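Local coordinates for beta-microseminoprotein (Homo sapiens, PDB 3IX0), which is a secreted, disulfide-rich seminal plasma protein that forms homodimers, interacts with PI16 and probably binds immunoglobulin, at residues Thr41-Glu44 against Thr45-Ser48. Sequence-based numbering, arbitrary orientation.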
ATOM      1  N   THR B  41      -5.297  -5.997   9.798  1.00 18.42           N
ATOM      2  CA  THR B  41      -6.678  -5.915  10.229  1.00 15.28           C
ATOM      3  C   THR B  41      -7.425  -7.203   9.925  1.00 14.34           C
ATOM      4  O   THR B  41      -7.323  -7.747   8.833  1.00 17.30           O
ATOM      5  CB  THR B  41      -7.398  -4.720   9.563  1.00 28.61           C
ATOM      6  OG1 THR B  41      -6.622  -3.529   9.751  1.00 22.06           O
ATOM      7  CG2 THR B  41      -8.802  -4.516  10.164  1.00 28.38           C
ATOM      8  N   CYS B  42      -8.165  -7.694  10.914  1.00 16.05           N
ATOM      9  CA  CYS B  42      -8.909  -8.927  10.783  1.00 15.22           C
ATOM     10  C   CYS B  42     -10.367  -8.644  10.414  1.00 22.51           C
ATOM     11  O   CYS B  42     -11.063  -7.950  11.134  1.00 17.42           O
ATOM     12  CB  CYS B  42      -8.870  -9.687  12.104  1.00 16.43           C
ATOM     13  SG  CYS B  42     -10.126 -10.991  12.227  1.00 24.38           S
ATOM     14  N   TYR B  43     -10.829  -9.176   9.293  1.00 21.53           N
ATOM     15  CA  TYR B  43     -12.244  -9.063   8.949  1.00 22.97           C
ATOM     16  C   TYR B  43     -12.867 -10.429   8.809  1.00 28.78           C
ATOM     17  O   TYR B  43     -12.182 -11.456   8.632  1.00 23.11           O
ATOM     18  CB  TYR B  43     -12.471  -8.332   7.612  1.00 20.76           C
ATOM     19  CG  TYR B  43     -11.820  -6.981   7.500  1.00 26.73           C
ATOM     20  CD1 TYR B  43     -10.558  -6.849   6.940  1.00 29.35           C
ATOM     21  CD2 TYR B  43     -12.461  -5.837   7.951  1.00 26.69           C
ATOM     22  CE1 TYR B  43      -9.948  -5.616   6.840  1.00 32.17           C
ATOM     23  CE2 TYR B  43     -11.856  -4.596   7.851  1.00 29.87           C
ATOM     24  CZ  TYR B  43     -10.602  -4.491   7.292  1.00 34.24           C
ATOM     25  OH  TYR B  43      -9.987  -3.257   7.193  1.00 40.85           O
ATOM     26  N   GLU B  44     -14.190 -10.404   8.849  1.00 28.10           N
ATOM     27  CA  GLU B  44     -15.012 -11.569   8.610  1.00 29.36           C
ATOM     28  C   GLU B  44     -14.421 -12.430   7.491  1.00 23.95           C
ATOM     29  O   GLU B  44     -14.103 -13.592   7.701  1.00 27.56           O
ATOM     30  CB  GLU B  44     -16.424 -11.101   8.255  1.00 40.21           C
ATOM     31  CG  GLU B  44     -17.511 -12.107   8.510  1.00 52.20           C
ATOM     32  CD  GLU B  44     -17.622 -12.487   9.969  1.00 59.63           C
ATOM     33  OE1 GLU B  44     -17.491 -13.694  10.281  1.00 60.46           O
ATOM     34  OE2 GLU B  44     -17.838 -11.577  10.798  1.00 60.21           O
ATOM     35  N   THR B  45     -14.226 -11.851   6.310  1.00 18.28           N
ATOM     36  CA  THR B  45     -13.845 -12.660   5.164  1.00 23.54           C
ATOM     37  C   THR B  45     -12.413 -12.485   4.683  1.00 22.71           C
ATOM     38  O   THR B  45     -11.994 -13.158   3.747  1.00 24.82           O
ATOM     39  CB  THR B  45     -14.780 -12.392   3.979  1.00 28.20           C
ATOM     40  OG1 THR B  45     -14.709 -11.004   3.639  1.00 33.71           O
ATOM     41  CG2 THR B  45     -16.210 -12.756   4.357  1.00 24.55           C
ATOM     42  N   GLU B  46     -11.654 -11.604   5.322  1.00 16.62           N
ATOM     43  CA  GLU B  46     -10.308 -11.334   4.852  1.00 14.37           C
ATOM     44  C   GLU B  46      -9.384 -10.811   5.941  1.00 15.30           C
ATOM     45  O   GLU B  46      -9.836 -10.315   6.966  1.00 15.24           O
ATOM     46  CB  GLU B  46     -10.344 -10.327   3.691  1.00 17.76           C
ATOM     47  CG  GLU B  46     -10.972  -8.987   4.031  1.00 22.68           C
ATOM     48  CD  GLU B  46     -10.906  -7.995   2.867  1.00 43.52           C
ATOM     49  OE1 GLU B  46     -10.635  -8.418   1.722  1.00 45.86           O
ATOM     50  OE2 GLU B  46     -11.120  -6.788   3.096  1.00 52.31           O
ATOM     51  N   ILE B  47      -8.087 -10.917   5.685  1.00 12.52           N
ATOM     52  CA  ILE B  47      -7.081 -10.304   6.512  1.00  7.10           C
ATOM     53  C   ILE B  47      -6.232  -9.439   5.599  1.00 18.67           C
ATOM     54  O   ILE B  47      -5.818  -9.876   4.525  1.00 12.46           O
ATOM     55  CB  ILE B  47      -6.176 -11.357   7.177  1.00 10.70           C
ATOM     56  CG1 ILE B  47      -7.006 -12.355   7.993  1.00 17.06           C
ATOM     57  CG2 ILE B  47      -5.152 -10.680   8.089  1.00 14.19           C
ATOM     58  CD1 ILE B  47      -6.225 -13.591   8.382  1.00 16.09           C
ATOM     59  N   SER B  48      -5.986  -8.203   6.020  1.00 13.10           N
ATOM     60  CA  SER B  48      -5.074  -7.339   5.305  1.00 19.36           C
ATOM     61  C   SER B  48      -3.892  -6.975   6.208  1.00 19.50           C
ATOM     62  O   SER B  48      -4.045  -6.796   7.409  1.00 17.46           O
ATOM     63  CB  SER B  48      -5.792  -6.070   4.858  1.00 22.37           C
ATOM     64  OG  SER B  48      -6.146  -5.284   5.981  1.00 31.89           O
TER
HETATM   65  O   HOH W   1      -4.355  -3.637   7.842  1.00 32.92           O
HETATM   66  O   HOH W   2      -7.856  -2.643   5.552  1.00 39.73           O
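Backbone hydrogen bonds join Thr-41 and Ser-48 in both directions: Thr-41 N reaches Ser-48 O at 2.8 Å, and Ser-48 N returns to Thr-41 O at 3.1 Å. Nearer the turn, Tyr-43 N meets Glu-46 O at 2.8 Å, while the return bond from Glu-46 N to Tyr-43 O is weak. Between these pairs, Cys-42 and Ile-47 form a non-hydrogen-bonded pair, and Ile-47 CA adds a CA-H...O contact to Thr-41 O.

Among the side chains, Tyr-43 and Glu-46 run side by side. With Tyr-43 CG anti to the carbonyl carbon (chi1 -54°), the ring brings Tyr-43 CD1 to 3.6 Å from Glu-46 CG, which lies obliquely off the ring plane, while Glu-46 O and Ser-48 OG are at the ring edge; ring and carboxylate planes stand 57° apart. Tyr-43 CE1 lies 3.9 Å from Ser-48 OG.

Two waters extend the polar end. Ser-48 OG and Thr-41 OG1 both donate to one. The other donates to Ser-48 OG and lies in the plane of the Tyr-43 ring, 2.8 Å from Tyr-43 OH.

Outside the hairpin, Glu-44 pairs with Arg-16, Cys-42 is disulfide-bonded to Cys-18, and Phe-4 touches Glu-46 and Ser-48. This is a beta hairpin with a two-residue loop, whose type I turn has Glu-44 and Thr-45 at its corners, linking the central strands 38-42 and 46-51 of a four-stranded antiparallel sheet.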